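Local structure of arginine kinase (Anthopleura japonica, 4RF6) at residues K157-V160 and G161-S165; T164-T167 and G168-G172; Q187-D191 and H192-K196; I217-N220 and N221-F225; R552-A556 and A557-K561. The protein catalyses the reversible transfer of the ATP gamma-phosphate to L-arginine, giving phosphoarginine and ADP, with two phosphagen kinase units in tandem on one chain. All blocks are in the same frame, centred on the assembly; numbering follows the deposited sequence.

Interaction 1: K157-V160 and G161-S165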
loop_
_atom_site.group_PDB
_atom_site.type_symbol
_atom_site.label_atom_id
_atom_site.label_comp_id
_atom_site.label_asym_id
_atom_site.label_seq_id
_atom_site.Cartn_x
_atom_site.Cartn_y
_atom_site.Cartn_z
ATOM N N LYS A 157 -3.829 -28.937 -14.199
ATOM C CA LYS A 157 -5.095 -29.511 -13.767
ATOM C C LYS A 157 -5.081 -29.926 -12.297
ATOM O O LYS A 157 -6.036 -29.654 -11.557
ATOM C CB LYS A 157 -5.458 -30.709 -14.647
ATOM C CG LYS A 157 -6.375 -31.710 -13.956
ATOM C CD LYS A 157 -6.977 -32.689 -14.951
ATOM C CE LYS A 157 -7.894 -33.690 -14.261
ATOM N NZ LYS A 157 -8.726 -34.445 -15.246
ATOM N N LYS A 158 -4.008 -30.591 -11.878
ATOM C CA LYS A 158 -3.879 -31.027 -10.492
ATOM C C LYS A 158 -3.781 -29.836 -9.554
ATOM O O LYS A 158 -4.413 -29.817 -8.499
ATOM C CB LYS A 158 -2.656 -31.931 -10.316
ATOM C CG LYS A 158 -2.940 -33.392 -10.622
ATOM C CD LYS A 158 -1.756 -34.073 -11.285
ATOM C CE LYS A 158 -0.861 -34.782 -10.286
ATOM N NZ LYS A 158 -0.358 -36.070 -10.867
ATOM N N VAL A 159 -2.986 -28.845 -9.948
ATOM C CA VAL A 159 -2.773 -27.664 -9.117
ATOM C C VAL A 159 -4.068 -26.882 -8.940
ATOM O O VAL A 159 -4.452 -26.546 -7.815
ATOM C CB VAL A 159 -1.665 -26.754 -9.689
ATOM C CG1 VAL A 159 -1.669 -25.401 -8.994
ATOM C CG2 VAL A 159 -0.307 -27.418 -9.532
ATOM N N VAL A 160 -4.741 -26.603 -10.053
ATOM C CA VAL A 160 -6.001 -25.855 -10.029
ATOM C C VAL A 160 -7.039 -26.524 -9.121
ATOM O O VAL A 160 -7.751 -25.848 -8.368
ATOM C CB VAL A 160 -6.566 -25.645 -11.448
ATOM C CG1 VAL A 160 -7.980 -25.088 -11.399
ATOM C CG2 VAL A 160 -5.660 -24.708 -12.240
ATOM N N GLY A 161 -7.098 -27.854 -9.173
ATOM C CA GLY A 161 -7.979 -28.620 -8.307
ATOM C C GLY A 161 -7.753 -28.356 -6.828
ATOM O O GLY A 161 -8.707 -28.299 -6.047
ATOM N N VAL A 162 -6.491 -28.202 -6.437
ATOM C CA VAL A 162 -6.163 -27.877 -5.055
ATOM C C VAL A 162 -6.466 -26.411 -4.774
ATOM O O VAL A 162 -7.094 -26.077 -3.767
ATOM C CB VAL A 162 -4.683 -28.162 -4.724
ATOM C CG1 VAL A 162 -4.334 -27.615 -3.355
ATOM C CG2 VAL A 162 -4.397 -29.648 -4.774
ATOM N N LEU A 163 -6.022 -25.537 -5.673
ATOM C CA LEU A 163 -6.172 -24.099 -5.469
ATOM C C LEU A 163 -7.634 -23.675 -5.328
ATOM O O LEU A 163 -7.978 -22.930 -4.412
ATOM C CB LEU A 163 -5.477 -23.304 -6.582
ATOM C CG LEU A 163 -3.949 -23.375 -6.622
ATOM C CD1 LEU A 163 -3.380 -22.457 -7.696
ATOM C CD2 LEU A 163 -3.348 -23.041 -5.264
ATOM N N THR A 164 -8.493 -24.160 -6.223
ATOM C CA THR A 164 -9.918 -23.826 -6.168
ATOM C C THR A 164 -10.650 -24.486 -4.990
ATOM O O THR A 164 -11.847 -24.259 -4.789
ATOM C CB THR A 164 -10.644 -24.143 -7.502
ATOM O OG1 THR A 164 -10.375 -25.494 -7.896
ATOM C CG2 THR A 164 -10.176 -23.204 -8.604
ATOM N N SER A 165 -9.931 -25.286 -4.209
ATOM C CA SER A 165 -10.506 -25.908 -3.018
ATOM C C SER A 165 -10.234 -25.060 -1.774
ATOM O O SER A 165 -10.875 -25.236 -0.737
ATOM C CB SER A 165 -9.939 -27.316 -2.813
ATOM O OG SER A 165 -8.702 -27.274 -2.117
#
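Val159 and Leu163 sit one turn apart on the buried side of helix 149-163, side by side and pointing the same way. CG1 of Val159 meets CD1 of Leu163 at 3.6 Å, and Leu163 CG also rests against the carbonyl oxygen Val159 O at 3.4 Å. Under these two side chains runs the straight backbone bond from Leu163 N to Val159 O, 2.8 Å long with 168° at the hydrogen. Val159 also touches Leu229 of strand 225-229, while Val162 packs on Glu259, Ile260 and Lys263 of helix 246-264, so this last turn is wedged between sheet and helix. Lys158 lies along the same helix, touching Leu264, with its NZ bonded to Tyr141 OH.

The other side is looser and faces solvent. Lys157 and Gly161 are exposed there, joined by the backbone bond from Gly161 N to Lys157 O. Thr164, exposed as well, closes the turn. With OG1 placed between its own backbone N and carbonyl carbon (chi1 52°), the hydroxyl folds back to donate to Val160 O at 2.7 Å, while Thr164 CG2 lies 4.0 Å from Val160 CG1. Thr164 N donates to Val160 O as well, at 2.8 Å. One carbonyl near the helix C-terminus is therefore gripped by both a backbone N-H and a hydroxyl, so the exposed hydroxyl is bonded to the helix's own backbone.

Interaction 2: T164-T167 and G168-G172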
loop_
_atom_site.group_PDB
_atom_site.type_symbol
_atom_site.label_atom_id
_atom_site.label_comp_id
_atom_site.label_asym_id
_atom_site.label_seq_id
_atom_site.Cartn_x
_atom_site.Cartn_y
_atom_site.Cartn_z
ATOM N N THR A 164 -8.493 -24.160 -6.223
ATOM C CA THR A 164 -9.918 -23.826 -6.168
ATOM C C THR A 164 -10.650 -24.486 -4.990
ATOM O O THR A 164 -11.847 -24.259 -4.789
ATOM C CB THR A 164 -10.644 -24.143 -7.502
ATOM O OG1 THR A 164 -10.375 -25.494 -7.896
ATOM C CG2 THR A 164 -10.176 -23.204 -8.604
ATOM N N SER A 165 -9.931 -25.286 -4.209
ATOM C CA SER A 165 -10.506 -25.908 -3.018
ATOM C C SER A 165 -10.234 -25.060 -1.774
ATOM O O SER A 165 -10.875 -25.236 -0.737
ATOM C CB SER A 165 -9.939 -27.316 -2.813
ATOM O OG SER A 165 -8.702 -27.274 -2.117
ATOM N N LEU A 166 -9.281 -24.139 -1.892
ATOM C CA LEU A 166 -8.856 -23.298 -0.775
ATOM C C LEU A 166 -10.008 -22.474 -0.203
ATOM O O LEU A 166 -10.849 -21.972 -0.952
ATOM C CB LEU A 166 -7.725 -22.369 -1.222
ATOM C CG LEU A 166 -6.424 -23.028 -1.678
ATOM C CD1 LEU A 166 -5.458 -22.001 -2.257
ATOM C CD2 LEU A 166 -5.777 -23.773 -0.529
ATOM N N THR A 167 -10.032 -22.332 1.123
ATOM C CA THR A 167 -11.108 -21.629 1.818
ATOM C C THR A 167 -10.609 -20.395 2.569
ATOM O O THR A 167 -9.400 -20.181 2.705
ATOM C CB THR A 167 -11.830 -22.560 2.818
ATOM O OG1 THR A 167 -10.885 -23.078 3.765
ATOM C CG2 THR A 167 -12.500 -23.718 2.089
ATOM N N GLY A 168 -11.548 -19.586 3.053
ATOM C CA GLY A 168 -11.213 -18.414 3.841
ATOM C C GLY A 168 -10.463 -17.350 3.068
ATOM O O GLY A 168 -10.859 -16.986 1.961
ATOM N N ASP A 169 -9.376 -16.849 3.651
ATOM C CA ASP A 169 -8.614 -15.779 3.017
ATOM C C ASP A 169 -7.843 -16.260 1.789
ATOM O O ASP A 169 -7.407 -15.444 0.974
ATOM C CB ASP A 169 -7.670 -15.106 4.021
ATOM C CG ASP A 169 -6.557 -16.023 4.483
ATOM O OD1 ASP A 169 -6.748 -17.257 4.458
ATOM O OD2 ASP A 169 -5.492 -15.508 4.885
ATOM N N LEU A 170 -7.671 -17.575 1.660
ATOM C CA LEU A 170 -6.971 -18.145 0.504
ATOM C C LEU A 170 -7.910 -18.386 -0.681
ATOM O O LEU A 170 -7.461 -18.667 -1.799
ATOM C CB LEU A 170 -6.245 -19.440 0.887
ATOM C CG LEU A 170 -4.922 -19.266 1.639
ATOM C CD1 LEU A 170 -4.351 -20.600 2.070
ATOM C CD2 LEU A 170 -3.913 -18.519 0.781
ATOM N N ALA A 171 -9.213 -18.275 -0.433
ATOM C CA ALA A 171 -10.206 -18.426 -1.496
ATOM C C ALA A 171 -10.002 -17.366 -2.568
ATOM O O ALA A 171 -9.710 -16.204 -2.261
ATOM C CB ALA A 171 -11.619 -18.350 -0.940
ATOM N N GLY A 172 -10.172 -17.771 -3.823
ATOM C CA GLY A 172 -9.956 -16.885 -4.951
ATOM C C GLY A 172 -10.266 -17.575 -6.266
ATOM O O GLY A 172 -11.027 -18.545 -6.296
HETATM O O HOH W 1 -10.479 -21.040 -3.858
#
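The backbone turns tightly from Thr167 to Leu170, where Leu170 N donates to Thr167 O at 3.3 Å, and Gly168 takes the positive phi of 66° that starts the short 3-10 segment 169-170. Leu166 and Leu170 face each other across this turn. Their CB atoms are 3.9 Å apart and the two chains cross at a slant; Leu166 CD1 lies 3.9 Å from Leu170 O. Ala171 adds its methyl, CB standing 3.7 Å from Leu166 O, and on the outer side Thr167 turns its side chain away from the turn.

This is the connection between helix 149-163 and strand 172-176, the edge strand of the antiparallel sheet in the first catalytic domain, and its apolar side is pressed against helix 246-264: Leu170 touches Arg252, Arg255 and Ala256. Asp169 secures the same flank with a salt bridge from OD1 to Arg255 NH2. A water links Leu166 to the first residue of the strand, donating to Leu166 O at 3.1 Å and accepting from Gly172 N at 3.3 Å. Two other carbonyls of the turn are taken up by the neighbouring hairpin, Leu170 O by the hydroxyl of Tyr218 and Asp169 O by the amide ND2 of Asn220.

Interaction 3: Q187-D191 and H192-K196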
loop_
_atom_site.group_PDB
_atom_site.type_symbol
_atom_site.label_atom_id
_atom_site.label_comp_id
_atom_site.label_asym_id
_atom_site.label_seq_id
_atom_site.Cartn_x
_atom_site.Cartn_y
_atom_site.Cartn_z
ATOM N N GLN A 187 -6.884 -6.351 -16.282
ATOM C CA GLN A 187 -7.043 -6.393 -14.834
ATOM C C GLN A 187 -5.789 -6.910 -14.135
ATOM O O GLN A 187 -5.294 -6.299 -13.185
ATOM C CB GLN A 187 -8.233 -7.278 -14.461
ATOM C CG GLN A 187 -9.575 -6.770 -14.971
ATOM C CD GLN A 187 -10.754 -7.423 -14.270
ATOM O OE1 GLN A 187 -10.596 -8.403 -13.538
ATOM N NE2 GLN A 187 -11.945 -6.872 -14.484
ATOM N N LEU A 188 -5.287 -8.046 -14.610
ATOM C CA LEU A 188 -4.115 -8.676 -14.012
ATOM C C LEU A 188 -2.851 -7.822 -14.175
ATOM O O LEU A 188 -1.967 -7.848 -13.313
ATOM C CB LEU A 188 -3.918 -10.085 -14.579
ATOM C CG LEU A 188 -4.977 -11.106 -14.160
ATOM C CD1 LEU A 188 -4.897 -12.371 -15.005
ATOM C CD2 LEU A 188 -4.842 -11.452 -12.687
ATOM N N VAL A 189 -2.768 -7.067 -15.271
ATOM C CA VAL A 189 -1.682 -6.104 -15.447
ATOM C C VAL A 189 -1.812 -5.001 -14.396
ATOM O O VAL A 189 -0.834 -4.628 -13.742
ATOM C CB VAL A 189 -1.685 -5.468 -16.859
ATOM C CG1 VAL A 189 -0.760 -4.268 -16.903
ATOM C CG2 VAL A 189 -1.260 -6.476 -17.906
ATOM N N ASP A 190 -3.035 -4.498 -14.232
ATOM C CA ASP A 190 -3.319 -3.452 -13.253
ATOM C C ASP A 190 -2.954 -3.870 -11.829
ATOM O O ASP A 190 -2.537 -3.038 -11.022
ATOM C CB ASP A 190 -4.790 -3.022 -13.323
ATOM C CG ASP A 190 -5.078 -2.102 -14.499
ATOM O OD1 ASP A 190 -4.113 -1.650 -15.153
ATOM O OD2 ASP A 190 -6.271 -1.825 -14.758
ATOM N N ASP A 191 -3.109 -5.154 -11.522
ATOM C CA ASP A 191 -2.751 -5.675 -10.205
ATOM C C ASP A 191 -1.277 -6.074 -10.157
ATOM O O ASP A 191 -0.756 -6.422 -9.095
ATOM C CB ASP A 191 -3.628 -6.878 -9.844
ATOM C CG ASP A 191 -5.107 -6.542 -9.824
ATOM O OD1 ASP A 191 -5.451 -5.385 -9.502
ATOM O OD2 ASP A 191 -5.926 -7.439 -10.124
ATOM N N HIS A 192 -0.615 -6.009 -11.310
ATOM C CA HIS A 192 0.760 -6.491 -11.464
ATOM C C HIS A 192 0.855 -7.990 -11.151
ATOM O O HIS A 192 1.813 -8.440 -10.527
ATOM C CB HIS A 192 1.741 -5.682 -10.595
ATOM C CG HIS A 192 1.776 -4.217 -10.914
ATOM N ND1 HIS A 192 1.591 -3.244 -9.953
ATOM C CD2 HIS A 192 1.988 -3.560 -12.079
ATOM C CE1 HIS A 192 1.681 -2.051 -10.516
ATOM N NE2 HIS A 192 1.923 -2.216 -11.804
ATOM N N PHE A 193 -0.145 -8.750 -11.594
ATOM C CA PHE A 193 -0.193 -10.195 -11.372
ATOM C C PHE A 193 0.179 -10.979 -12.628
ATOM O O PHE A 193 0.480 -12.175 -12.567
ATOM C CB PHE A 193 -1.588 -10.619 -10.901
ATOM C CG PHE A 193 -1.878 -10.277 -9.469
ATOM C CD1 PHE A 193 -0.870 -9.808 -8.640
ATOM C CD2 PHE A 193 -3.158 -10.435 -8.948
ATOM C CE1 PHE A 193 -1.127 -9.494 -7.312
ATOM C CE2 PHE A 193 -3.425 -10.126 -7.621
ATOM C CZ PHE A 193 -2.408 -9.655 -6.801
ATOM N N LEU A 194 0.156 -10.297 -13.766
ATOM C CA LEU A 194 0.385 -10.950 -15.044
ATOM C C LEU A 194 1.854 -11.319 -15.263
ATOM O O LEU A 194 2.759 -10.607 -14.820
ATOM C CB LEU A 194 -0.104 -10.060 -16.193
ATOM C CG LEU A 194 -0.348 -10.793 -17.513
ATOM C CD1 LEU A 194 -1.658 -11.555 -17.454
ATOM C CD2 LEU A 194 -0.326 -9.853 -18.704
ATOM N N PHE A 195 2.083 -12.449 -15.929
ATOM C CA PHE A 195 3.388 -12.727 -16.514
ATOM C C PHE A 195 3.214 -13.021 -17.996
ATOM O O PHE A 195 2.133 -13.437 -18.425
ATOM C CB PHE A 195 4.137 -13.852 -15.780
ATOM C CG PHE A 195 3.504 -15.220 -15.889
ATOM C CD1 PHE A 195 3.925 -16.121 -16.862
ATOM C CD2 PHE A 195 2.547 -15.630 -14.970
ATOM C CE1 PHE A 195 3.380 -17.399 -16.941
ATOM C CE2 PHE A 195 1.991 -16.904 -15.038
ATOM C CZ PHE A 195 2.407 -17.788 -16.026
ATOM N N LYS A 196 4.263 -12.773 -18.777
ATOM C CA LYS A 196 4.200 -12.958 -20.223
ATOM C C LYS A 196 5.183 -14.032 -20.654
ATOM O O LYS A 196 5.864 -14.625 -19.810
ATOM C CB LYS A 196 4.529 -11.650 -20.951
ATOM C CG LYS A 196 3.720 -10.446 -20.497
ATOM C CD LYS A 196 4.176 -9.183 -21.221
ATOM C CE LYS A 196 3.593 -7.926 -20.592
ATOM N NZ LYS A 196 3.967 -6.706 -21.370
#
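Phe193 lays one ring face over the CB of Asp191, a CH-pi contact with CB 3.8 Å from the ring centroid and 16° off the normal. Leu188 CD2 comes to the same ring near its plane, at the edge, and touches Phe193 CB at 3.8 Å. Leu194 folds back under the helix end: with CG anti to its backbone N (chi1 -161°), it sets CD2 3.6 Å from Val189 CG2 and CD1 3.9 Å from Leu188 CB. His192, at positive phi, ends helix 182-190 in a Schellman motif. Phe193 N gives Leu188 O a short bond of 2.7 Å, Leu194 N adds a longer one, and His192 N turns to Val189 O.

The His192 ring has the carbonyl Asp190 O over one face. Asp191 OD2 forms a salt bridge with Lys223 NZ; apolar packing and charge pairing thus meet at this helix end, an arrangement consistent with a fixed backbone under His192, which is predicted to bind ATP.

Interaction 4: I217-N220 and N221-F225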
loop_
_atom_site.group_PDB
_atom_site.type_symbol
_atom_site.label_atom_id
_atom_site.label_comp_id
_atom_site.label_asym_id
_atom_site.label_seq_id
_atom_site.Cartn_x
_atom_site.Cartn_y
_atom_site.Cartn_z
ATOM N N ILE A 217 -2.651 -18.190 -13.674
ATOM C CA ILE A 217 -2.487 -17.299 -12.537
ATOM C C ILE A 217 -3.646 -17.478 -11.556
ATOM O O ILE A 217 -4.812 -17.435 -11.957
ATOM C CB ILE A 217 -2.419 -15.840 -13.016
ATOM C CG1 ILE A 217 -1.161 -15.626 -13.864
ATOM C CG2 ILE A 217 -2.442 -14.875 -11.841
ATOM C CD1 ILE A 217 -1.134 -14.308 -14.611
ATOM N N TYR A 218 -3.322 -17.701 -10.284
ATOM C CA TYR A 218 -4.326 -17.756 -9.221
ATOM C C TYR A 218 -4.035 -16.669 -8.197
ATOM O O TYR A 218 -2.876 -16.453 -7.826
ATOM C CB TYR A 218 -4.304 -19.122 -8.524
ATOM C CG TYR A 218 -5.281 -19.269 -7.362
ATOM C CD1 TYR A 218 -6.559 -19.780 -7.565
ATOM C CD2 TYR A 218 -4.914 -18.922 -6.063
ATOM C CE1 TYR A 218 -7.454 -19.922 -6.511
ATOM C CE2 TYR A 218 -5.798 -19.060 -5.001
ATOM C CZ TYR A 218 -7.065 -19.559 -5.234
ATOM O OH TYR A 218 -7.944 -19.701 -4.187
ATOM N N HIS A 219 -5.076 -15.981 -7.740
ATOM C CA HIS A 219 -4.916 -15.074 -6.607
ATOM C C HIS A 219 -6.131 -15.126 -5.689
ATOM O O HIS A 219 -7.249 -15.391 -6.141
ATOM C CB HIS A 219 -4.632 -13.640 -7.075
ATOM C CG HIS A 219 -5.802 -12.966 -7.723
ATOM N ND1 HIS A 219 -6.889 -12.507 -7.009
ATOM C CD2 HIS A 219 -6.047 -12.659 -9.020
ATOM C CE1 HIS A 219 -7.758 -11.953 -7.840
ATOM N NE2 HIS A 219 -7.270 -12.036 -9.065
ATOM N N ASN A 220 -5.916 -14.897 -4.398
ATOM C CA ASN A 220 -7.039 -14.846 -3.467
ATOM C C ASN A 220 -7.803 -13.532 -3.623
ATOM O O ASN A 220 -7.312 -12.596 -4.267
ATOM C CB ASN A 220 -6.584 -15.059 -2.020
ATOM C CG ASN A 220 -5.670 -13.954 -1.517
ATOM O OD1 ASN A 220 -5.178 -13.136 -2.295
ATOM N ND2 ASN A 220 -5.427 -13.935 -0.204
ATOM N N ASN A 221 -9.000 -13.459 -3.047
ATOM C CA ASN A 221 -9.818 -12.264 -3.199
ATOM C C ASN A 221 -9.177 -11.011 -2.589
ATOM O O ASN A 221 -9.289 -9.919 -3.154
ATOM C CB ASN A 221 -11.234 -12.496 -2.655
ATOM C CG ASN A 221 -11.937 -13.653 -3.339
ATOM O OD1 ASN A 221 -12.185 -13.617 -4.544
ATOM N ND2 ASN A 221 -12.256 -14.692 -2.573
ATOM N N ASP A 222 -8.488 -11.178 -1.460
ATOM C CA ASP A 222 -7.767 -10.075 -0.818
ATOM C C ASP A 222 -6.564 -9.610 -1.629
ATOM O O ASP A 222 -5.987 -8.558 -1.333
ATOM C CB ASP A 222 -7.271 -10.480 0.572
ATOM C CG ASP A 222 -8.397 -10.725 1.545
ATOM O OD1 ASP A 222 -9.476 -10.130 1.353
ATOM O OD2 ASP A 222 -8.192 -11.509 2.498
ATOM N N LYS A 223 -6.183 -10.402 -2.629
ATOM C CA LYS A 223 -4.990 -10.142 -3.441
ATOM C C LYS A 223 -3.736 -10.054 -2.574
ATOM O O LYS A 223 -2.896 -9.167 -2.738
ATOM C CB LYS A 223 -5.160 -8.888 -4.300
ATOM C CG LYS A 223 -6.341 -8.971 -5.261
ATOM C CD LYS A 223 -6.393 -7.756 -6.186
ATOM C CE LYS A 223 -7.610 -7.830 -7.110
ATOM N NZ LYS A 223 -7.689 -6.683 -8.061
ATOM N N THR A 224 -3.623 -10.991 -1.643
ATOM C CA THR A 224 -2.462 -11.064 -0.774
ATOM C C THR A 224 -1.795 -12.424 -0.947
ATOM O O THR A 224 -0.879 -12.793 -0.202
ATOM C CB THR A 224 -2.864 -10.842 0.685
ATOM O OG1 THR A 224 -3.863 -11.803 1.051
ATOM C CG2 THR A 224 -3.430 -9.430 0.868
ATOM N N PHE A 225 -2.273 -13.165 -1.941
ATOM C CA PHE A 225 -1.749 -14.482 -2.254
ATOM C C PHE A 225 -1.823 -14.667 -3.757
ATOM O O PHE A 225 -2.881 -14.454 -4.360
ATOM C CB PHE A 225 -2.564 -15.564 -1.545
ATOM C CG PHE A 225 -2.137 -16.959 -1.891
ATOM C CD1 PHE A 225 -1.019 -17.524 -1.290
ATOM C CD2 PHE A 225 -2.846 -17.704 -2.822
ATOM C CE1 PHE A 225 -0.614 -18.809 -1.611
ATOM C CE2 PHE A 225 -2.453 -18.988 -3.149
ATOM C CZ PHE A 225 -1.333 -19.542 -2.544
#
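Asn220 and Phe225 carry this beta hairpin, which joins strands 216-220 and 225-229 of the antiparallel sheet through a type I turn from Asn220 to Lys223. The Asn220 side chain is tucked inside the loop: with CG between backbone N and carbonyl carbon (chi1 64°), its amide turns in toward the backbone of Thr224 and Phe225. OD1 accepts from Thr224 N at 2.7 Å, in the amide plane and on a lone pair, and more weakly from Phe225 N. On the other branch ND2 donates almost straight to Thr224 OG1 at 2.9 Å. Bonds on both branches thus fix the flip of this buried amide.

Phe225 packs its CB against Asn220 CG at 3.5 Å, amide and ring planes 70° apart, while its ring meets Tyr218 edge to edge, CE2 lying 3.8 Å from Tyr218 CD2. Asn220 N closes the ladder by donating to Phe225 O at 3.1 Å. His219 runs beside the extended chain of Lys223, pointing the same way. The carbonyl Asn220 O is held from opposite faces of its plane, by Lys223 N at 3.0 Å and by His219 ND1 at 2.8 Å.

Interaction 5: R552-A556 and A557-K561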
loop_
_atom_site.group_PDB
_atom_site.type_symbol
_atom_site.label_atom_id
_atom_site.label_comp_id
_atom_site.label_asym_id
_atom_site.label_seq_id
_atom_site.Cartn_x
_atom_site.Cartn_y
_atom_site.Cartn_z
ATOM N N ARG A 552 2.630 17.677 1.344
ATOM C CA ARG A 552 3.747 17.535 2.279
ATOM C C ARG A 552 3.338 17.734 3.741
ATOM O O ARG A 552 4.020 17.255 4.648
ATOM C CB ARG A 552 4.872 18.512 1.929
ATOM C CG ARG A 552 4.467 19.980 2.028
ATOM C CD ARG A 552 5.521 20.913 1.434
ATOM N NE ARG A 552 4.945 22.207 1.065
ATOM C CZ ARG A 552 5.034 23.315 1.798
ATOM N NH1 ARG A 552 5.690 23.314 2.956
ATOM N NH2 ARG A 552 4.468 24.434 1.363
ATOM N N PHE A 553 2.250 18.460 3.973
ATOM C CA PHE A 553 1.800 18.688 5.343
ATOM C C PHE A 553 1.187 17.404 5.884
ATOM O O PHE A 553 1.466 17.001 7.013
ATOM C CB PHE A 553 0.794 19.841 5.409
ATOM C CG PHE A 553 1.353 21.158 4.950
ATOM C CD1 PHE A 553 2.208 21.886 5.768
ATOM C CD2 PHE A 553 1.023 21.666 3.703
ATOM C CE1 PHE A 553 2.728 23.094 5.345
ATOM C CE2 PHE A 553 1.537 22.874 3.271
ATOM C CZ PHE A 553 2.390 23.591 4.090
ATOM N N LEU A 554 0.365 16.763 5.059
ATOM C CA LEU A 554 -0.214 15.466 5.394
ATOM C C LEU A 554 0.838 14.356 5.440
ATOM O O LEU A 554 0.809 13.490 6.321
ATOM C CB LEU A 554 -1.328 15.121 4.402
ATOM C CG LEU A 554 -2.499 16.101 4.488
ATOM C CD1 LEU A 554 -3.612 15.786 3.493
ATOM C CD2 LEU A 554 -3.042 16.122 5.903
ATOM N N GLU A 555 1.763 14.380 4.484
ATOM C CA GLU A 555 2.862 13.420 4.462
ATOM C C GLU A 555 3.631 13.426 5.779
ATOM O O GLU A 555 3.887 12.369 6.370
ATOM C CB GLU A 555 3.808 13.715 3.291
ATOM C CG GLU A 555 5.029 12.802 3.239
ATOM C CD GLU A 555 4.682 11.354 2.918
ATOM O OE1 GLU A 555 3.721 11.119 2.158
ATOM O OE2 GLU A 555 5.379 10.454 3.430
ATOM N N ALA A 556 3.985 14.616 6.256
ATOM C CA ALA A 556 4.786 14.718 7.477
ATOM C C ALA A 556 3.961 14.414 8.731
ATOM O O ALA A 556 4.506 14.091 9.785
ATOM C CB ALA A 556 5.437 16.087 7.574
ATOM N N ALA A 557 2.643 14.529 8.611
ATOM C CA ALA A 557 1.745 14.262 9.730
ATOM C C ALA A 557 1.503 12.765 9.892
ATOM O O ALA A 557 0.956 12.326 10.902
ATOM C CB ALA A 557 0.423 14.989 9.527
ATOM N N GLY A 558 1.883 11.986 8.883
ATOM C CA GLY A 558 1.692 10.545 8.931
ATOM C C GLY A 558 0.395 10.100 8.283
ATOM O O GLY A 558 -0.012 8.939 8.404
ATOM N N VAL A 559 -0.255 11.030 7.594
ATOM C CA VAL A 559 -1.567 10.793 6.986
ATOM C C VAL A 559 -1.507 9.915 5.724
ATOM O O VAL A 559 -2.457 9.185 5.416
ATOM C CB VAL A 559 -2.269 12.146 6.703
ATOM C CG1 VAL A 559 -3.519 11.967 5.855
ATOM C CG2 VAL A 559 -2.622 12.836 8.016
ATOM N N ASN A 560 -0.387 9.960 5.004
ATOM C CA ASN A 560 -0.294 9.278 3.708
ATOM C C ASN A 560 0.129 7.807 3.762
ATOM O O ASN A 560 0.379 7.204 2.718
ATOM C CB ASN A 560 0.665 10.021 2.775
ATOM C CG ASN A 560 0.056 11.264 2.168
ATOM O OD1 ASN A 560 -1.166 11.380 2.044
ATOM N ND2 ASN A 560 0.913 12.199 1.757
ATOM N N LYS A 561 0.219 7.241 4.962
ATOM C CA LYS A 561 0.785 5.900 5.145
ATOM C C LYS A 561 0.082 4.842 4.301
ATOM O O LYS A 561 -1.150 4.801 4.242
ATOM C CB LYS A 561 0.759 5.476 6.621
ATOM C CG LYS A 561 1.596 6.336 7.565
ATOM C CD LYS A 561 1.789 5.636 8.914
ATOM C CE LYS A 561 2.241 6.598 10.011
ATOM N NZ LYS A 561 1.087 7.348 10.589
HETATM O O HOH W 2 2.414 10.155 5.847
#
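Glu555 reaches round the end of helix 552-557 to Asn560, and its chain can be followed outward. CB lies 3.6 Å from Asn560 ND2. CG stands anti to the backbone N (chi1 177°), and a bend at chi2 (67°) then brings the carboxylate back over the loop. CD comes to 4.0 Å from the same ND2, and at the tip OE1 accepts from it at 3.0 Å, met on the anti side with the donor 27° out of the carboxylate plane; OE1 also rests 3.3 Å from Asn560 CB. Asn560 is held at its other branch too, OD1 taking the backbone N-H of Gly550, so its amide ties the loop to the residues before the helix.

Beside this bond, Leu554 and Val559 pack together, their CB atoms 3.9 Å apart. A water spans from Glu555 O to Asn560 N. On the far flank Ala556 and Ala557 pack on Ser415 of helix 409-418. Val559 N bonds to Leu554 O at 3.0 Å and Gly558 N to Glu555 O at 3.2 Å, with Gly558 at positive phi: the Schellman motif, with its apolar contact across the helix end.

Interactions 1 to 4 follow one another along the first catalytic domain, while interaction 5 belongs to the second, its centre about 30 to 43 Å from theirs. Interactions 1 and 2 share Thr164 and Ser165 and carry the chain from helix 149-163 into strand 172-176. The hairpin of interaction 4 is the hub: its centre lies about 9 Å from that of interaction 2 and 12 Å from that of interaction 3. Tyr218 OH lies 3.2 Å from Leu163 O, a probable bond to interaction 1. The four lie together at the edge of the sheet ending in strand 172-176, and interaction 3 holds His192 of the predicted ATP site. Interaction 5 closes a helix in the second, similarly built kinase unit.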